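Local coordinates for imelysin-like protein (Psychrobacter arcticus, PDB 3PF0) that is of unknown function but belongs to the imelysin-like (M75 peptidase) family and may be a metalloendopeptidase, at residues P65-A70 and K205-N210; D145-N150 and C186-S191; A316-D321 and K327-E332. One frame throughout, in Å; residues are numbered along the deposited sequence. Where two conformers were deposited one is given.

Contact 1 (P65-A70 and K205-N210); sequences PAYADA and KNWQQN
The hydroxyl of Tyr-67 and the indole nitrogen of Trp-207 share one water, and that water carries the polar side of this contact. It donates to Tyr-67 OH at 2.7 Å and accepts from Trp-207 NE1 at 2.9 Å, lying in the plane of the indole at its N-H edge. Each aromatic polar group thus reaches the other helix through a single bridging molecule, and the two residues that touch are both buried.

Next to the bridge the rings themselves meet. Tyr-67 CE2 comes to 3.5 Å from Trp-207 CD1, with NE1 just as near, so CD2 and CE2 of the phenol meet CD1 and NE1 of the indole obliquely and the benzo part takes no share. The planes are 26° apart, yet the phenol and the five-membered ring are slid so far that their centroids stand 5.1 Å from each other. They barely overlap, and this is van der Waals contact rather than a full stack. The first torsion of Tyr-67, -74°, puts CG opposite the carbonyl carbon, from where the ring leans across to the other helix. With chi2 at 97° the indole of Trp-207 is turned so that its CD1-NE1 side meets the tyrosine.

On the same helix, across the turn that holds Trp-207, Asn-210 ND2 donates to Asn-206 OD1 at 2.8 Å, from well above the carbonyl plane.

The pair joins helix 48-84 to helix 183-214 in this all-helical fold. Tyr-67 also packs on Ile-203 of the second helix and on Ala-112 at the end of helix 92-112, while Trp-207 lies against Val-63 and Ile-64 of helix 48-84 and against Pro-119 in a loop.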
ATOM      1  N   PRO A  65       2.052 -10.033  -8.774  1.00 34.17           N
ATOM      2  CA  PRO A  65       0.770  -9.501  -9.282  1.00 33.62           C
ATOM      3  C   PRO A  65       0.389  -8.134  -8.710  1.00 37.27           C
ATOM      4  O   PRO A  65      -0.157  -7.320  -9.455  1.00 36.43           O
ATOM      5  CB  PRO A  65      -0.250 -10.569  -8.862  1.00 35.82           C
ATOM      6  CG  PRO A  65       0.545 -11.812  -8.781  1.00 41.16           C
ATOM      7  CD  PRO A  65       1.845 -11.365  -8.167  1.00 36.68           C
ATOM      8  N   ALA A  66       0.702  -7.864  -7.418  1.00 33.90           N
ATOM      9  CA  ALA A  66       0.396  -6.576  -6.791  1.00 32.43           C
ATOM     10  C   ALA A  66       1.177  -5.456  -7.461  1.00 35.36           C
ATOM     11  O   ALA A  66       0.599  -4.414  -7.765  1.00 34.84           O
ATOM     12  CB  ALA A  66       0.699  -6.612  -5.309  1.00 33.10           C
ATOM     13  N   TYR A  67       2.471  -5.683  -7.735  1.00 31.54           N
ATOM     14  CA  TYR A  67       3.287  -4.682  -8.407  1.00 31.20           C
ATOM     15  C   TYR A  67       2.851  -4.523  -9.867  1.00 35.66           C
ATOM     16  O   TYR A  67       2.783  -3.392 -10.351  1.00 35.54           O
ATOM     17  CB  TYR A  67       4.789  -5.022  -8.305  1.00 32.35           C
ATOM     18  CG  TYR A  67       5.381  -4.767  -6.933  1.00 33.31           C
ATOM     19  CD1 TYR A  67       5.271  -3.518  -6.323  1.00 33.92           C
ATOM     20  CD2 TYR A  67       6.116  -5.751  -6.276  1.00 34.40           C
ATOM     21  CE1 TYR A  67       5.810  -3.280  -5.058  1.00 34.54           C
ATOM     22  CE2 TYR A  67       6.670  -5.520  -5.017  1.00 35.08           C
ATOM     23  CZ  TYR A  67       6.518  -4.282  -4.412  1.00 41.52           C
ATOM     24  OH  TYR A  67       7.101  -4.036  -3.190  1.00 40.83           O
ATOM     25  N   ALA A  68       2.514  -5.636 -10.546  1.00 32.74           N
ATOM     26  CA  ALA A  68       2.053  -5.617 -11.940  1.00 33.36           C
ATOM     27  C   ALA A  68       0.747  -4.822 -12.064  1.00 36.99           C
ATOM     28  O   ALA A  68       0.610  -4.018 -12.987  1.00 35.71           O
ATOM     29  CB  ALA A  68       1.868  -7.040 -12.467  1.00 34.88           C
ATOM     30  N   ASP A  69      -0.177  -5.005 -11.095  1.00 33.69           N
ATOM     31  CA  ASP A  69      -1.446  -4.299 -11.058  1.00 33.92           C
ATOM     32  C   ASP A  69      -1.245  -2.808 -10.815  1.00 36.63           C
ATOM     33  O   ASP A  69      -1.849  -2.017 -11.530  1.00 36.86           O
ATOM     34  CB  ASP A  69      -2.403  -4.881 -10.010  1.00 36.54           C
ATOM     35  CG  ASP A  69      -3.794  -4.285 -10.120  1.00 48.79           C
ATOM     36  OD1 ASP A  69      -4.323  -4.211 -11.257  1.00 49.00           O
ATOM     37  OD2 ASP A  69      -4.349  -3.874  -9.075  1.00 54.65           O
ATOM     38  N   ALA A  70      -0.376  -2.417  -9.858  1.00 31.49           N
ATOM     39  CA  ALA A  70      -0.086  -1.004  -9.617  1.00 30.39           C
ATOM     40  C   ALA A  70       0.494  -0.339 -10.900  1.00 33.69           C
ATOM     41  O   ALA A  70       0.109   0.789 -11.231  1.00 32.32           O
ATOM     42  CB  ALA A  70       0.869  -0.844  -8.437  1.00 30.40           C
ATOM     43  N   LYS A 205       9.771  -5.920 -12.648  1.00 37.53           N
ATOM     44  CA  LYS A 205      10.825  -6.624 -13.403  1.00 38.59           C
ATOM     45  C   LYS A 205      11.911  -7.182 -12.477  1.00 42.36           C
ATOM     46  O   LYS A 205      12.415  -8.276 -12.721  1.00 42.78           O
ATOM     47  CB  LYS A 205      11.471  -5.713 -14.459  1.00 42.14           C
ATOM     48  CG  LYS A 205      10.654  -5.567 -15.739  1.00 62.77           C
ATOM     49  CD  LYS A 205      11.498  -4.994 -16.876  1.00 74.01           C
ATOM     50  N   ASN A 206      12.242  -6.431 -11.406  1.00 37.91           N
ATOM     51  CA  ASN A 206      13.242  -6.780 -10.394  1.00 38.19           C
ATOM     52  C   ASN A 206      12.805  -8.011  -9.582  1.00 40.72           C
ATOM     53  O   ASN A 206      13.616  -8.910  -9.365  1.00 40.97           O
ATOM     54  CB  ASN A 206      13.477  -5.575  -9.467  1.00 37.68           C
ATOM     55  CG  ASN A 206      14.803  -5.560  -8.740  1.00 56.28           C
ATOM     56  OD1 ASN A 206      15.306  -6.580  -8.276  1.00 46.28           O
ATOM     57  ND2 ASN A 206      15.332  -4.368  -8.506  1.00 52.72           N
ATOM     58  N   TRP A 207      11.536  -8.039  -9.131  1.00 36.31           N
ATOM     59  CA  TRP A 207      10.958  -9.162  -8.396  1.00 35.90           C
ATOM     60  C   TRP A 207      10.893 -10.416  -9.282  1.00 39.49           C
ATOM     61  O   TRP A 207      11.198 -11.499  -8.789  1.00 39.45           O
ATOM     62  CB  TRP A 207       9.565  -8.802  -7.859  1.00 34.01           C
ATOM     63  CG  TRP A 207       9.608  -8.343  -6.432  1.00 34.71           C
ATOM     64  CD1 TRP A 207       9.629  -7.054  -5.987  1.00 36.71           C
ATOM     65  CD2 TRP A 207       9.802  -9.171  -5.275  1.00 35.26           C
ATOM     66  NE1 TRP A 207       9.788  -7.026  -4.622  1.00 36.14           N
ATOM     67  CE2 TRP A 207       9.877  -8.314  -4.156  1.00 38.64           C
ATOM     68  CE3 TRP A 207       9.898 -10.560  -5.074  1.00 37.57           C
ATOM     69  CZ2 TRP A 207      10.004  -8.800  -2.847  1.00 38.73           C
ATOM     70  CZ3 TRP A 207      10.049 -11.040  -3.781  1.00 39.61           C
ATOM     71  CH2 TRP A 207      10.093 -10.166  -2.683  1.00 39.76           C
ATOM     72  N   GLN A 208      10.516 -10.261 -10.583  1.00 36.04           N
ATOM     73  CA  GLN A 208      10.431 -11.372 -11.542  0.50 37.07           C
ATOM     74  C   GLN A 208      11.802 -12.002 -11.758  1.00 43.07           C
ATOM     75  O   GLN A 208      11.906 -13.221 -11.896  1.00 44.28           O
ATOM     76  CB  GLN A 208       9.846 -10.908 -12.888  0.50 38.05           C
ATOM     77  CG  GLN A 208       8.324 -10.762 -12.862  0.50 48.42           C
ATOM     78  CD  GLN A 208       7.731 -10.079 -14.073  0.50 56.32           C
ATOM     79  OE1 GLN A 208       8.365  -9.258 -14.752  0.50 49.98           O
ATOM     80  NE2 GLN A 208       6.464 -10.360 -14.331  0.50 42.65           N
ATOM     81  N   GLN A 209      12.853 -11.172 -11.751  1.00 39.99           N
ATOM     82  CA  GLN A 209      14.231 -11.596 -11.941  1.00 40.57           C
ATOM     83  C   GLN A 209      14.864 -12.167 -10.673  1.00 43.41           C
ATOM     84  O   GLN A 209      15.508 -13.213 -10.752  1.00 42.17           O
ATOM     85  CB  GLN A 209      15.064 -10.388 -12.423  1.00 41.62           C
ATOM     86  CG  GLN A 209      16.533 -10.685 -12.711  1.00 43.52           C
ATOM     87  CD  GLN A 209      16.731 -11.559 -13.923  1.00 56.43           C
ATOM     88  OE1 GLN A 209      16.275 -11.252 -15.027  1.00 54.58           O
ATOM     89  NE2 GLN A 209      17.460 -12.646 -13.749  1.00 46.02           N
ATOM     90  N   ASN A 210      14.705 -11.476  -9.517  1.00 39.39           N
ATOM     91  CA  ASN A 210      15.430 -11.822  -8.291  1.00 40.15           C
ATOM     92  C   ASN A 210      14.594 -12.369  -7.103  1.00 42.50           C
ATOM     93  O   ASN A 210      15.120 -12.383  -5.989  1.00 41.19           O
ATOM     94  CB  ASN A 210      16.198 -10.565  -7.809  1.00 40.66           C
ATOM     95  CG  ASN A 210      17.115  -9.941  -8.844  1.00 50.57           C
ATOM     96  OD1 ASN A 210      18.054 -10.567  -9.345  1.00 48.18           O
ATOM     97  ND2 ASN A 210      16.879  -8.678  -9.171  1.00 34.28           N
TER
HETATM   98  O   HOH W   1       9.740  -4.611  -3.097  1.00 27.09           O

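Contact 2 (D145-N150 and C186-S191); sequences DLITAN and CAYVMS
Leu-146 and Ile-147 meet Tyr-188 in an apolar helix-to-helix contact, where the last turn of helix 138-149 leans on the early turns of helix 183-214. The backbones come fairly close here: the CA atoms of Ile-147 and Tyr-188 are 6.7 Å apart.

Ile-147 works at the root of the tyrosine. Its CG1 touches Tyr-188 CB at 3.7 Å, and its CD1 lies 3.8 Å from Tyr-188 CG, so the longer branch of the isoleucine runs across the junction of CB and ring at about a right angle. Leu-146 meets the ring farther out: its CD2 approaches Tyr-188 CE1 at 4.0 Å, at the edge and near the ring plane. One residue therefore presses on the stem while its neighbour touches one edge. Tyr-188 can serve both because CG lies anti to the backbone N (chi1 172°), which carries the ring past Ile-147 to Leu-146. Its hydroxyl leaves the two helices altogether and hydrogen-bonds Val-165 O, pinning the far end of the ring.

Around the contact, Ala-174 of helix 167-176 and Leu-153 of a loop also touch Tyr-188. Two residues before the tyrosine, Cys-186 forms a disulfide with Cys-85, so helix 183-214 is fastened to the chain leaving helix 48-84, close to where helix 138-149 packs on it.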
ATOM      1  N   ASP A 145       4.243  24.882  -6.789  1.00 38.75           N
ATOM      2  CA  ASP A 145       5.489  25.592  -7.103  1.00 38.94           C
ATOM      3  C   ASP A 145       6.160  24.977  -8.313  1.00 42.36           C
ATOM      4  O   ASP A 145       6.622  25.713  -9.185  1.00 43.93           O
ATOM      5  CB  ASP A 145       6.485  25.567  -5.922  1.00 41.21           C
ATOM      6  CG  ASP A 145       6.148  26.392  -4.692  1.00 54.21           C
ATOM      7  OD1 ASP A 145       5.410  27.402  -4.831  1.00 56.32           O
ATOM      8  OD2 ASP A 145       6.667  26.061  -3.597  1.00 58.57           O
ATOM      9  N   LEU A 146       6.207  23.624  -8.369  1.00 36.71           N
ATOM     10  CA  LEU A 146       6.836  22.876  -9.453  1.00 36.50           C
ATOM     11  C   LEU A 146       6.117  23.109 -10.791  1.00 42.11           C
ATOM     12  O   LEU A 146       6.793  23.299 -11.799  1.00 42.93           O
ATOM     13  CB  LEU A 146       6.895  21.368  -9.117  1.00 34.98           C
ATOM     14  CG  LEU A 146       7.639  20.474 -10.118  1.00 38.80           C
ATOM     15  CD1 LEU A 146       9.127  20.558  -9.938  1.00 39.13           C
ATOM     16  CD2 LEU A 146       7.197  19.049 -10.007  1.00 40.07           C
ATOM     17  N   ILE A 147       4.769  23.121 -10.796  1.00 38.87           N
ATOM     18  CA  ILE A 147       3.961  23.318 -12.006  1.00 39.80           C
ATOM     19  C   ILE A 147       4.170  24.756 -12.545  1.00 49.38           C
ATOM     20  O   ILE A 147       4.333  24.920 -13.759  1.00 50.76           O
ATOM     21  CB  ILE A 147       2.463  22.961 -11.753  1.00 42.01           C
ATOM     22  CG1 ILE A 147       2.321  21.463 -11.387  1.00 40.17           C
ATOM     23  CG2 ILE A 147       1.570  23.328 -12.955  1.00 43.73           C
ATOM     24  CD1 ILE A 147       1.002  21.030 -10.819  1.00 39.80           C
ATOM     25  N   THR A 148       4.215  25.774 -11.651  1.00 47.28           N
ATOM     26  CA  THR A 148       4.453  27.172 -12.030  1.00 48.83           C
ATOM     27  C   THR A 148       5.848  27.295 -12.663  1.00 56.21           C
ATOM     28  O   THR A 148       6.003  27.965 -13.686  1.00 57.84           O
ATOM     29  CB  THR A 148       4.287  28.104 -10.805  1.00 53.98           C
ATOM     30  OG1 THR A 148       2.969  27.973 -10.279  1.00 52.06           O
ATOM     31  CG2 THR A 148       4.538  29.568 -11.129  1.00 53.30           C
ATOM     32  N   ALA A 149       6.850  26.627 -12.060  1.00 53.67           N
ATOM     33  CA  ALA A 149       8.234  26.655 -12.519  1.00 54.31           C
ATOM     34  C   ALA A 149       8.434  25.851 -13.813  1.00 57.74           C
ATOM     35  O   ALA A 149       9.275  26.228 -14.630  1.00 58.40           O
ATOM     36  CB  ALA A 149       9.155  26.132 -11.428  1.00 54.75           C
ATOM     37  N   ASN A 150       7.670  24.757 -14.005  1.00 53.19           N
ATOM     38  CA  ASN A 150       7.803  23.907 -15.198  1.00 52.41           C
ATOM     39  C   ASN A 150       6.444  23.651 -15.874  1.00 55.11           C
ATOM     40  O   ASN A 150       5.818  22.616 -15.615  1.00 53.30           O
ATOM     41  CB  ASN A 150       8.470  22.577 -14.854  1.00 52.32           C
ATOM     42  CG  ASN A 150       9.746  22.707 -14.080  1.00 70.06           C
ATOM     43  OD1 ASN A 150       9.740  22.893 -12.856  1.00 59.11           O
ATOM     44  ND2 ASN A 150      10.863  22.615 -14.784  1.00 64.30           N
ATOM     45  N   CYS A 186      -2.025  19.694 -16.700  1.00 37.72           N
ATOM     46  CA  CYS A 186      -2.174  18.536 -17.579  1.00 38.16           C
ATOM     47  C   CYS A 186      -0.826  17.867 -17.846  1.00 40.20           C
ATOM     48  O   CYS A 186      -0.726  16.640 -17.766  1.00 38.60           O
ATOM     49  CB  CYS A 186      -2.844  18.954 -18.876  1.00 40.01           C
ATOM     50  SG  CYS A 186      -4.544  18.377 -19.021  1.00 44.19           S
ATOM     51  N   ALA A 187       0.214  18.688 -18.120  1.00 36.68           N
ATOM     52  CA  ALA A 187       1.579  18.232 -18.376  1.00 35.31           C
ATOM     53  C   ALA A 187       2.144  17.548 -17.139  1.00 35.21           C
ATOM     54  O   ALA A 187       2.877  16.571 -17.281  1.00 34.41           O
ATOM     55  CB  ALA A 187       2.471  19.400 -18.797  1.00 36.64           C
ATOM     56  N   TYR A 188       1.788  18.043 -15.937  1.00 29.85           N
ATOM     57  CA  TYR A 188       2.244  17.464 -14.675  1.00 28.23           C
ATOM     58  C   TYR A 188       1.631  16.080 -14.446  1.00 30.89           C
ATOM     59  O   TYR A 188       2.336  15.181 -14.013  1.00 31.32           O
ATOM     60  CB  TYR A 188       1.935  18.387 -13.457  1.00 28.98           C
ATOM     61  CG  TYR A 188       2.236  17.701 -12.136  1.00 29.57           C
ATOM     62  CD1 TYR A 188       3.514  17.737 -11.584  1.00 30.30           C
ATOM     63  CD2 TYR A 188       1.271  16.915 -11.499  1.00 29.74           C
ATOM     64  CE1 TYR A 188       3.819  17.030 -10.422  1.00 29.81           C
ATOM     65  CE2 TYR A 188       1.567  16.202 -10.339  1.00 29.56           C
ATOM     66  CZ  TYR A 188       2.839  16.274  -9.797  1.00 35.29           C
ATOM     67  OH  TYR A 188       3.132  15.562  -8.662  1.00 32.48           O
ATOM     68  N   VAL A 189       0.314  15.933 -14.660  1.00 27.79           N
ATOM     69  CA  VAL A 189      -0.424  14.690 -14.408  1.00 27.11           C
ATOM     70  C   VAL A 189       0.114  13.594 -15.330  1.00 31.30           C
ATOM     71  O   VAL A 189       0.311  12.463 -14.875  1.00 30.18           O
ATOM     72  CB  VAL A 189      -1.968  14.902 -14.520  1.00 30.54           C
ATOM     73  CG1 VAL A 189      -2.733  13.575 -14.552  1.00 29.19           C
ATOM     74  CG2 VAL A 189      -2.475  15.800 -13.381  1.00 29.79           C
HETATM   75  N   MSE A 190       0.416  13.950 -16.591  1.00 28.78           N
HETATM   76  CA  MSE A 190       0.997  13.027 -17.566  1.00 29.51           C
HETATM   77  C   MSE A 190       2.418  12.653 -17.174  1.00 34.84           C
HETATM   78  O   MSE A 190       2.758  11.466 -17.203  1.00 34.30           O
HETATM   79  CB  MSE A 190       0.982  13.640 -18.967  1.00 32.68           C
HETATM   80  CG  MSE A 190      -0.403  13.672 -19.603  1.00 39.72           C
HETATM   81 SE   MSE A 190      -0.363  14.704 -21.249  0.75 49.41          SE
HETATM   82  CE  MSE A 190       0.758  13.511 -22.346  1.00 46.20           C
ATOM     83  N   SER A 191       3.234  13.652 -16.759  1.00 31.99           N
ATOM     84  CA  SER A 191       4.631  13.434 -16.334  1.00 31.58           C
ATOM     85  C   SER A 191       4.716  12.581 -15.073  1.00 34.58           C
ATOM     86  O   SER A 191       5.509  11.644 -15.039  1.00 33.50           O
ATOM     87  CB  SER A 191       5.337  14.762 -16.081  1.00 34.55           C
ATOM     88  OG  SER A 191       5.484  15.471 -17.296  1.00 45.30           O
TER

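Contact 3 (A316-D321 and K327-E332)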
ATOM      1  N   ALA A 316     -16.848  -0.878   6.661  1.00 44.71           N
ATOM      2  CA  ALA A 316     -17.916  -0.757   5.661  1.00 45.48           C
ATOM      3  C   ALA A 316     -19.078   0.156   6.104  1.00 50.10           C
ATOM      4  O   ALA A 316     -19.762   0.717   5.243  1.00 50.26           O
ATOM      5  CB  ALA A 316     -18.461  -2.137   5.310  1.00 46.95           C
ATOM      6  N   GLN A 317     -19.309   0.297   7.420  1.00 46.80           N
ATOM      7  CA  GLN A 317     -20.406   1.133   7.926  1.00 47.40           C
ATOM      8  C   GLN A 317     -19.912   2.553   8.304  1.00 49.27           C
ATOM      9  O   GLN A 317     -20.703   3.388   8.749  1.00 49.81           O
ATOM     10  CB  GLN A 317     -21.161   0.442   9.086  1.00 50.79           C
ATOM     11  CG  GLN A 317     -20.362   0.140  10.366  1.00 74.97           C
ATOM     12  CD  GLN A 317     -21.088  -0.795  11.328  1.00 98.56           C
ATOM     13  OE1 GLN A 317     -20.488  -1.697  11.929  1.00 94.12           O
ATOM     14  NE2 GLN A 317     -22.393  -0.611  11.510  1.00 91.94           N
HETATM   15  N   MSE A 318     -18.621   2.841   8.045  1.00 43.29           N
HETATM   16  CA  MSE A 318     -18.005   4.151   8.299  1.00 41.07           C
HETATM   17  C   MSE A 318     -18.058   5.025   7.015  1.00 45.14           C
HETATM   18  O   MSE A 318     -18.268   4.464   5.938  1.00 43.98           O
HETATM   19  CB  MSE A 318     -16.556   3.966   8.782  1.00 41.09           C
HETATM   20  CG  MSE A 318     -16.461   3.384  10.179  1.00 46.63           C
HETATM   21 SE   MSE A 318     -14.617   3.066  10.760  0.75 50.93          SE
HETATM   22  CE  MSE A 318     -14.061   4.868  11.229  1.00 47.38           C
ATOM     23  N   PRO A 319     -17.884   6.374   7.079  1.00 42.71           N
ATOM     24  CA  PRO A 319     -17.958   7.184   5.842  1.00 41.89           C
ATOM     25  C   PRO A 319     -16.730   7.027   4.932  1.00 44.11           C
ATOM     26  O   PRO A 319     -15.727   6.438   5.347  1.00 42.23           O
ATOM     27  CB  PRO A 319     -18.073   8.623   6.369  1.00 43.91           C
ATOM     28  CG  PRO A 319     -18.342   8.503   7.845  1.00 49.06           C
ATOM     29  CD  PRO A 319     -17.668   7.240   8.253  1.00 44.35           C
ATOM     30  N   GLU A 320     -16.821   7.542   3.674  1.00 41.06           N
ATOM     31  CA  GLU A 320     -15.740   7.519   2.666  1.00 39.73           C
ATOM     32  C   GLU A 320     -14.470   8.144   3.210  1.00 42.63           C
ATOM     33  O   GLU A 320     -13.378   7.647   2.943  1.00 42.00           O
ATOM     34  CB  GLU A 320     -16.159   8.250   1.388  1.00 41.16           C
ATOM     35  CG  GLU A 320     -17.094   7.458   0.495  1.00 51.84           C
ATOM     36  CD  GLU A 320     -17.327   8.061  -0.875  1.00 78.09           C
ATOM     37  OE1 GLU A 320     -17.156   9.293  -1.037  1.00 66.72           O
ATOM     38  OE2 GLU A 320     -17.693   7.291  -1.792  1.00 82.31           O
ATOM     39  N   ASP A 321     -14.624   9.245   3.974  1.00 38.98           N
ATOM     40  CA  ASP A 321     -13.548   9.941   4.674  1.00 37.51           C
ATOM     41  C   ASP A 321     -13.686   9.566   6.145  1.00 42.24           C
ATOM     42  O   ASP A 321     -14.651   9.981   6.799  1.00 41.56           O
ATOM     43  CB  ASP A 321     -13.642  11.464   4.442  1.00 38.49           C
ATOM     44  CG  ASP A 321     -12.491  12.292   4.990  1.00 44.39           C
ATOM     45  OD1 ASP A 321     -11.734  11.778   5.843  1.00 43.26           O
ATOM     46  OD2 ASP A 321     -12.374  13.469   4.601  1.00 53.93           O
ATOM     47  N   LYS A 327     -15.901   9.804  16.936  1.00 55.58           N
ATOM     48  CA  LYS A 327     -14.663   9.518  17.665  1.00 54.83           C
ATOM     49  C   LYS A 327     -14.647   8.097  18.231  1.00 58.40           C
ATOM     50  O   LYS A 327     -13.608   7.446  18.169  1.00 57.89           O
ATOM     51  CB  LYS A 327     -14.438  10.538  18.788  1.00 58.79           C
ATOM     52  CG  LYS A 327     -13.529  11.691  18.384  1.00 74.21           C
ATOM     53  CD  LYS A 327     -12.045  11.305  18.395  1.00 81.58           C
ATOM     54  CE  LYS A 327     -11.176  12.342  17.725  1.00 86.89           C
ATOM     55  NZ  LYS A 327     -11.215  12.234  16.241  1.00 85.35           N
ATOM     56  N   ALA A 328     -15.796   7.607  18.733  1.00 55.60           N
ATOM     57  CA  ALA A 328     -15.940   6.259  19.287  1.00 55.85           C
ATOM     58  C   ALA A 328     -15.754   5.186  18.204  1.00 58.31           C
ATOM     59  O   ALA A 328     -15.102   4.173  18.463  1.00 58.15           O
ATOM     60  CB  ALA A 328     -17.299   6.109  19.957  1.00 58.20           C
ATOM     61  N   THR A 329     -16.277   5.433  16.983  1.00 53.71           N
ATOM     62  CA  THR A 329     -16.169   4.515  15.837  1.00 51.96           C
ATOM     63  C   THR A 329     -14.719   4.437  15.348  1.00 53.41           C
ATOM     64  O   THR A 329     -14.266   3.371  14.931  1.00 52.19           O
ATOM     65  CB  THR A 329     -17.113   4.936  14.696  1.00 58.51           C
ATOM     66  OG1 THR A 329     -18.353   5.396  15.235  1.00 57.84           O
ATOM     67  CG2 THR A 329     -17.378   3.805  13.723  1.00 57.53           C
ATOM     68  N   GLN A 330     -13.999   5.568  15.404  1.00 49.15           N
ATOM     69  CA  GLN A 330     -12.587   5.657  15.011  1.00 46.73           C
ATOM     70  C   GLN A 330     -11.733   4.878  16.012  1.00 49.37           C
ATOM     71  O   GLN A 330     -10.770   4.207  15.612  1.00 47.89           O
ATOM     72  CB  GLN A 330     -12.133   7.123  14.932  1.00 47.28           C
ATOM     73  CG  GLN A 330     -12.759   7.928  13.790  1.00 46.35           C
ATOM     74  CD  GLN A 330     -12.434   9.404  13.895  1.00 60.48           C
ATOM     75  OE1 GLN A 330     -12.136   9.934  14.972  1.00 57.00           O
ATOM     76  NE2 GLN A 330     -12.497  10.110  12.779  1.00 47.89           N
ATOM     77  N   GLN A 331     -12.120   4.939  17.311  1.00 46.26           N
ATOM     78  CA  GLN A 331     -11.471   4.224  18.412  1.00 46.89           C
ATOM     79  C   GLN A 331     -11.686   2.718  18.250  1.00 51.25           C
ATOM     80  O   GLN A 331     -10.747   1.949  18.451  1.00 51.31           O
ATOM     81  CB  GLN A 331     -11.993   4.718  19.780  1.00 49.90           C
ATOM     82  CG  GLN A 331     -11.157   4.250  20.987  1.00 61.03           C
ATOM     83  CD  GLN A 331      -9.688   4.611  20.885  1.00 75.99           C
ATOM     84  OE1 GLN A 331      -9.314   5.781  20.753  1.00 71.95           O
ATOM     85  NE2 GLN A 331      -8.823   3.607  20.924  1.00 64.80           N
ATOM     86  N   GLU A 332     -12.915   2.309  17.857  1.00 47.46           N
ATOM     87  CA  GLU A 332     -13.295   0.919  17.583  1.00 46.96           C
ATOM     88  C   GLU A 332     -12.438   0.336  16.452  1.00 48.17           C
ATOM     89  O   GLU A 332     -11.977  -0.807  16.547  1.00 47.18           O
ATOM     90  CB  GLU A 332     -14.769   0.863  17.188  1.00 48.90           C
ATOM     91  CG  GLU A 332     -15.660   0.135  18.171  1.00 62.94           C
ATOM     92  CD  GLU A 332     -17.017  -0.192  17.582  1.00 81.08           C
ATOM     93  OE1 GLU A 332     -17.815   0.748  17.353  1.00 72.03           O
ATOM     94  OE2 GLU A 332     -17.262  -1.387  17.299  1.00 77.08           O
TER
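Met-318, Thr-329 and Gln-330 carry this contact, and Met-318, modelled as selenomethionine, gives it the largest share of buried surface. Met-318 and Thr-329 point toward each other, and the threonine methyl CG2 meets the middle of the methionine chain, CG at 3.7 Å and SE at 4.1 Å. That methyl faces the loop because CG2 stands anti to the backbone N of Thr-329. Farther out the methionine chain bends at chi3 (78°), which lays CE alongside the helix backbone, 4.1 Å from Gln-330 CA and 4.2 Å from Gln-330 CG.

The arrangement is a helix-loop-helix connection: the residues that follow helix 298-316 fold back so that Met-318 packs on the first turn of helix 327-351. Arg-269 of helix 268-283 holds the loop from another direction by a hydrogen bond from NH1 to Met-318 O.

Gln-330 is tied at both atoms of its amide. OE1 accepts from Lys-327 NZ at 2.8 Å, with the donor in the carbonyl plane, and NE2 hydrogen-bonds Leu-322 O in the connecting loop. With an alanine in place of Gln-330 the amide and CG are gone, which is likely to leave Lys-327 NZ one acceptor short and Leu-322 O without its amide partner, and to open a gap beside Met-318 CE. Lys-327 NZ has a second acceptor in Leu-250 O, at the C-terminal end of helix 225-250.

How the contacts relate
Contact 1 buries both residues that touch, while contacts 2 and 3 each include one partly exposed residue; the depths differ too: contact 1 lies nearest the chain's centre, about 14 Å from its own centre, contact 3 about 20 Å and contact 2 about 25 Å. Contacts 1 and 2 both use helix 183-214, at places whose centres are about 28 Å apart, pairing it with a long helix in one case and a short helix end in the other. Contact 3 uses none of these helices and lies across the centre from contact 1, joining parts close in sequence. Their chemistry differs too: two aromatics bridged by water, aliphatic branches on a tyrosine, and a methionine on a helix turn whose glutamine amide is tied to the loop.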